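Local structure of hypothetical protein PAE2307 (Pyrobaculum aerophilum, 1WVQ) at residues Val43-Ala55 against Glu64-Cys78. The protein probably acts as an adenosine-specific kinase of an ancient conserved family. Numbering follows the deposited sequence.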
loop_
_atom_site.group_PDB
_atom_site.type_symbol
_atom_site.label_atom_id
_atom_site.label_comp_id
_atom_site.label_asym_id
_atom_site.label_seq_id
_atom_site.Cartn_x
_atom_site.Cartn_y
_atom_site.Cartn_z
ATOM N N VAL A 43 14.550 -0.202 10.372
ATOM C CA VAL A 43 14.984 0.142 11.731
ATOM C C VAL A 43 16.500 0.336 11.781
ATOM O O VAL A 43 17.251 -0.537 11.356
ATOM C CB VAL A 43 14.597 -0.987 12.727
ATOM C CG1 VAL A 43 15.070 -0.638 14.131
ATOM C CG2 VAL A 43 13.088 -1.213 12.705
ATOM N N PRO A 44 16.967 1.475 12.325
ATOM C CA PRO A 44 18.410 1.732 12.402
ATOM C C PRO A 44 19.295 0.638 12.999
ATOM O O PRO A 44 20.281 0.233 12.383
ATOM C CB PRO A 44 18.488 3.027 13.210
ATOM C CG PRO A 44 17.248 3.738 12.822
ATOM C CD PRO A 44 16.211 2.619 12.863
ATOM N N GLY A 45 18.961 0.153 14.190
ATOM C CA GLY A 45 19.816 -0.853 14.801
ATOM C C GLY A 45 19.411 -2.309 14.670
ATOM O O GLY A 45 19.881 -3.152 15.436
ATOM N N VAL A 46 18.563 -2.625 13.701
ATOM C CA VAL A 46 18.117 -4.001 13.542
ATOM C C VAL A 46 19.254 -4.980 13.256
ATOM O O VAL A 46 20.176 -4.679 12.499
ATOM C CB VAL A 46 17.050 -4.125 12.405
ATOM C CG1 VAL A 46 17.666 -3.770 11.046
ATOM C CG2 VAL A 46 16.470 -5.546 12.384
ATOM N N LYS A 47 19.197 -6.136 13.909
ATOM C CA LYS A 47 20.168 -7.197 13.685
ATOM C C LYS A 47 19.324 -8.296 13.062
ATOM O O LYS A 47 18.218 -8.572 13.523
ATOM C CB LYS A 47 20.796 -7.667 14.996
ATOM C CG LYS A 47 21.668 -6.611 15.662
ATOM C CD LYS A 47 22.769 -6.131 14.725
ATOM C CE LYS A 47 23.655 -5.076 15.395
ATOM N NZ LYS A 47 24.575 -4.413 14.432
ATOM N N PHE A 48 19.828 -8.933 12.015
ATOM C CA PHE A 48 19.014 -9.939 11.352
ATOM C C PHE A 48 19.797 -10.949 10.535
ATOM O O PHE A 48 20.988 -10.787 10.268
ATOM C CB PHE A 48 18.047 -9.237 10.400
ATOM C CG PHE A 48 18.746 -8.444 9.335
ATOM C CD1 PHE A 48 19.241 -7.170 9.609
ATOM C CD2 PHE A 48 19.011 -9.012 8.092
ATOM C CE1 PHE A 48 19.996 -6.474 8.665
ATOM C CE2 PHE A 48 19.767 -8.327 7.136
ATOM C CZ PHE A 48 20.262 -7.054 7.425
ATOM N N GLY A 49 19.074 -11.986 10.130
ATOM C CA GLY A 49 19.610 -13.026 9.281
ATOM C C GLY A 49 18.450 -13.369 8.368
ATOM O O GLY A 49 17.327 -13.528 8.838
ATOM N N ILE A 50 18.697 -13.435 7.065
ATOM C CA ILE A 50 17.636 -13.781 6.124
ATOM C C ILE A 50 18.146 -14.850 5.167
ATOM O O ILE A 50 19.261 -14.760 4.655
ATOM C CB ILE A 50 17.115 -12.517 5.338
ATOM C CG1 ILE A 50 16.019 -12.921 4.339
ATOM C CG2 ILE A 50 18.267 -11.790 4.676
ATOM C CD1 ILE A 50 16.514 -13.344 2.960
ATOM N N ALA A 51 17.336 -15.884 4.968
ATOM C CA ALA A 51 17.694 -16.973 4.067
ATOM C C ALA A 51 16.507 -17.263 3.155
ATOM O O ALA A 51 15.355 -17.189 3.582
ATOM C CB ALA A 51 18.076 -18.215 4.866
ATOM N N PHE A 52 16.798 -17.590 1.900
ATOM C CA PHE A 52 15.768 -17.864 0.900
ATOM C C PHE A 52 16.085 -19.133 0.116
ATOM O O PHE A 52 17.209 -19.316 -0.345
ATOM C CB PHE A 52 15.666 -16.671 -0.055
ATOM C CG PHE A 52 14.828 -16.926 -1.281
ATOM C CD1 PHE A 52 13.457 -17.111 -1.181
ATOM C CD2 PHE A 52 15.415 -16.935 -2.542
ATOM C CE1 PHE A 52 12.677 -17.299 -2.323
ATOM C CE2 PHE A 52 14.647 -17.123 -3.693
ATOM C CZ PHE A 52 13.276 -17.302 -3.585
ATOM N N CYS A 53 15.090 -20.000 -0.036
ATOM C CA CYS A 53 15.272 -21.248 -0.770
ATOM C C CYS A 53 15.032 -21.092 -2.269
ATOM O O CYS A 53 13.892 -21.120 -2.726
ATOM C CB CYS A 53 14.330 -22.327 -0.229
ATOM S SG CYS A 53 14.727 -22.886 1.437
ATOM N N GLU A 54 16.110 -20.914 -3.026
ATOM C CA GLU A 54 16.017 -20.804 -4.476
ATOM C C GLU A 54 15.488 -22.170 -4.915
ATOM O O GLU A 54 16.078 -23.196 -4.587
ATOM C CB GLU A 54 17.407 -20.533 -5.057
ATOM C CG GLU A 54 17.490 -20.618 -6.565
ATOM C CD GLU A 54 18.891 -20.343 -7.079
ATOM O OE1 GLU A 54 19.864 -20.731 -6.402
ATOM O OE2 GLU A 54 19.018 -19.752 -8.171
ATOM N N ALA A 55 14.381 -22.183 -5.653
ATOM C CA ALA A 55 13.754 -23.442 -6.049
ATOM C C ALA A 55 14.131 -24.042 -7.397
ATOM O O ALA A 55 13.650 -25.123 -7.740
ATOM C CB ALA A 55 12.239 -23.309 -5.953
ATOM N N GLU A 64 21.713 -13.300 3.514
ATOM C CA GLU A 64 22.315 -12.003 3.835
ATOM C C GLU A 64 22.094 -11.825 5.337
ATOM O O GLU A 64 21.125 -12.351 5.886
ATOM C CB GLU A 64 21.619 -10.858 3.095
ATOM C CG GLU A 64 21.764 -10.858 1.576
ATOM C CD GLU A 64 23.193 -10.635 1.103
ATOM O OE1 GLU A 64 24.013 -10.106 1.883
ATOM O OE2 GLU A 64 23.491 -10.976 -0.065
ATOM N N ALA A 65 22.970 -11.081 6.004
ATOM C CA ALA A 65 22.826 -10.881 7.442
ATOM C C ALA A 65 23.875 -9.931 7.997
ATOM O O ALA A 65 24.938 -9.756 7.406
ATOM C CB ALA A 65 22.930 -12.226 8.164
ATOM N N ASN A 66 23.570 -9.311 9.132
ATOM C CA ASN A 66 24.523 -8.414 9.777
ATOM C C ASN A 66 24.807 -8.951 11.176
ATOM O O ASN A 66 25.368 -8.264 12.029
ATOM C CB ASN A 66 23.990 -6.972 9.825
ATOM C CG ASN A 66 22.808 -6.796 10.763
ATOM O OD1 ASN A 66 22.265 -7.759 11.306
ATOM N ND2 ASN A 66 22.401 -5.545 10.952
ATOM N N ASP A 67 24.423 -10.207 11.383
ATOM C CA ASP A 67 24.615 -10.914 12.643
ATOM C C ASP A 67 24.763 -12.391 12.276
ATOM O O ASP A 67 23.831 -13.009 11.749
ATOM C CB ASP A 67 23.402 -10.708 13.552
ATOM C CG ASP A 67 23.539 -11.420 14.882
ATOM O OD1 ASP A 67 23.784 -12.644 14.900
ATOM O OD2 ASP A 67 23.390 -10.746 15.926
ATOM N N GLU A 68 25.936 -12.956 12.542
ATOM C CA GLU A 68 26.188 -14.347 12.186
ATOM C C GLU A 68 25.314 -15.376 12.888
ATOM O O GLU A 68 24.997 -16.421 12.313
ATOM C CB GLU A 68 27.660 -14.683 12.399
ATOM C CG GLU A 68 28.583 -13.900 11.483
ATOM C CD GLU A 68 28.182 -13.999 10.012
ATOM O OE1 GLU A 68 28.021 -15.130 9.504
ATOM O OE2 GLU A 68 28.027 -12.942 9.363
ATOM N N GLU A 69 24.933 -15.099 14.127
ATOM C CA GLU A 69 24.084 -16.026 14.861
ATOM C C GLU A 69 22.744 -16.126 14.133
ATOM O O GLU A 69 22.242 -17.218 13.869
ATOM C CB GLU A 69 23.861 -15.519 16.289
ATOM C CG GLU A 69 22.850 -16.326 17.094
ATOM C CD GLU A 69 22.385 -15.578 18.331
ATOM O OE1 GLU A 69 21.717 -14.527 18.173
ATOM O OE2 GLU A 69 22.687 -16.037 19.455
ATOM N N LEU A 70 22.177 -14.971 13.806
ATOM C CA LEU A 70 20.893 -14.933 13.123
ATOM C C LEU A 70 20.977 -15.483 11.699
ATOM O O LEU A 70 20.021 -16.089 11.204
ATOM C CB LEU A 70 20.353 -13.504 13.133
ATOM C CG LEU A 70 20.225 -12.922 14.550
ATOM C CD1 LEU A 70 19.655 -11.510 14.474
ATOM C CD2 LEU A 70 19.337 -13.816 15.408
ATOM N N ARG A 71 22.114 -15.279 11.042
ATOM C CA ARG A 71 22.291 -15.787 9.685
ATOM C C ARG A 71 22.184 -17.307 9.719
ATOM O O ARG A 71 21.455 -17.905 8.927
ATOM C CB ARG A 71 23.667 -15.393 9.120
ATOM C CG ARG A 71 23.937 -15.919 7.703
ATOM C CD ARG A 71 25.432 -16.003 7.382
ATOM N NE ARG A 71 26.087 -14.701 7.370
ATOM C CZ ARG A 71 25.979 -13.803 6.394
ATOM N NH1 ARG A 71 25.237 -14.055 5.322
ATOM N NH2 ARG A 71 26.610 -12.641 6.493
ATOM N N ASN A 72 22.898 -17.933 10.649
ATOM C CA ASN A 72 22.887 -19.387 10.746
ATOM C C ASN A 72 21.549 -19.974 11.168
ATOM O O ASN A 72 21.189 -21.069 10.741
ATOM C CB ASN A 72 24.006 -19.861 11.670
ATOM C CG ASN A 72 25.374 -19.588 11.086
ATOM O OD1 ASN A 72 25.591 -19.788 9.889
ATOM N ND2 ASN A 72 26.304 -19.134 11.920
ATOM N N LEU A 73 20.810 -19.245 11.995
ATOM C CA LEU A 73 19.499 -19.707 12.425
ATOM C C LEU A 73 18.585 -19.723 11.203
ATOM O O LEU A 73 17.833 -20.669 10.992
ATOM C CB LEU A 73 18.931 -18.776 13.503
ATOM C CG LEU A 73 19.393 -19.090 14.931
ATOM C CD1 LEU A 73 19.064 -17.934 15.846
ATOM C CD2 LEU A 73 18.719 -20.369 15.410
ATOM N N ALA A 74 18.670 -18.678 10.385
ATOM C CA ALA A 74 17.842 -18.592 9.183
ATOM C C ALA A 74 18.204 -19.679 8.169
ATOM O O ALA A 74 17.325 -20.337 7.613
ATOM C CB ALA A 74 17.984 -17.211 8.547
ATOM N N ILE A 75 19.500 -19.861 7.929
ATOM C CA ILE A 75 19.962 -20.876 6.993
ATOM C C ILE A 75 19.550 -22.269 7.458
ATOM O O ILE A 75 19.032 -23.070 6.673
ATOM C CB ILE A 75 21.495 -20.854 6.854
ATOM C CG1 ILE A 75 21.942 -19.551 6.187
ATOM C CG2 ILE A 75 21.955 -22.057 6.032
ATOM C CD1 ILE A 75 23.457 -19.377 6.128
ATOM N N ASP A 76 19.782 -22.563 8.733
ATOM C CA ASP A 76 19.434 -23.879 9.247
ATOM C C ASP A 76 17.950 -24.194 9.125
ATOM O O ASP A 76 17.586 -25.315 8.779
ATOM C CB ASP A 76 19.891 -24.033 10.702
ATOM C CG ASP A 76 21.409 -24.065 10.832
ATOM O OD1 ASP A 76 22.080 -24.343 9.814
ATOM O OD2 ASP A 76 21.930 -23.822 11.948
ATOM N N LEU A 77 17.087 -23.217 9.387
ATOM C CA LEU A 77 15.664 -23.480 9.276
ATOM C C LEU A 77 15.278 -23.732 7.818
ATOM O O LEU A 77 14.415 -24.564 7.537
ATOM C CB LEU A 77 14.840 -22.320 9.851
ATOM C CG LEU A 77 13.335 -22.616 9.956
ATOM C CD1 LEU A 77 13.115 -23.851 10.827
ATOM C CD2 LEU A 77 12.606 -21.419 10.548
ATOM N N CYS A 78 15.909 -23.011 6.893
ATOM C CA CYS A 78 15.624 -23.207 5.473
ATOM C C CYS A 78 16.016 -24.621 5.056
ATOM O O CYS A 78 15.309 -25.268 4.288
ATOM C CB CYS A 78 16.385 -22.189 4.613
ATOM S SG CYS A 78 15.536 -20.599 4.422
#
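Glu64 and Ile50 form an antiparallel hydrogen-bonded pair: Ile50 N donates to Glu64 O at 2.9 Å, and Glu64 N returns a bond to Ile50 O. Ile50 CG2 rests against Glu64 CB, while the Glu64 carboxylate turns off to Arg152 and Arg155 of a neighbouring subunit. At the next pair, non-hydrogen-bonded, Ala65 CB lies 3.6 Å from Gly49 CA. Beyond strand 60-65 the Asn66 side-chain amide takes up the pairing much as a strand backbone would: ND2 gives a nearly straight bond to Val46 O, 2.8 Å away and in the amide plane, and OD1 accepts from Phe48 N; the backbone Asn66 N donates to Phe48 O. With CG between the backbone N and the carbonyl carbon (chi1 69°), the amide lies over the CD1-CE1 rim of the Phe48 ring face that Asn66 N also covers, tilted 39°, with ND2 3.4 Å from Phe48 CE1. Were Asn66 an alanine, Val46 O and Phe48 N would probably lose these partners and the ring rim its cover. Asp67 N-caps helix 68-81, its OD1 taking Leu70 N from above the carboxylate plane. Leu70 CD1 packs on the Lys47 carbonyl. Gly49 permits the close approach, its CA 3.9 Å from that of Arg71: a CB there would clash with Leu70 O and Arg71 N. Farther along, Ala74 CB meets Ala51 CB, Cys78 SG touches Ala51 CB at 3.5 Å, and Cys78 CB touches Cys53 SG. Strands 47-53 and 60-65 thus form a beta hairpin over which the following helix folds back, residues 68-78 running 27° from strand 47-53 (axes 5.9 Å apart) across the face bearing Ala65, Gly49, Ala51 and Cys53. Helix 31-40 packs against Phe48 and Ile50 on the opposite face, and strand 87-92 pairs with the other edge of strand 47-53.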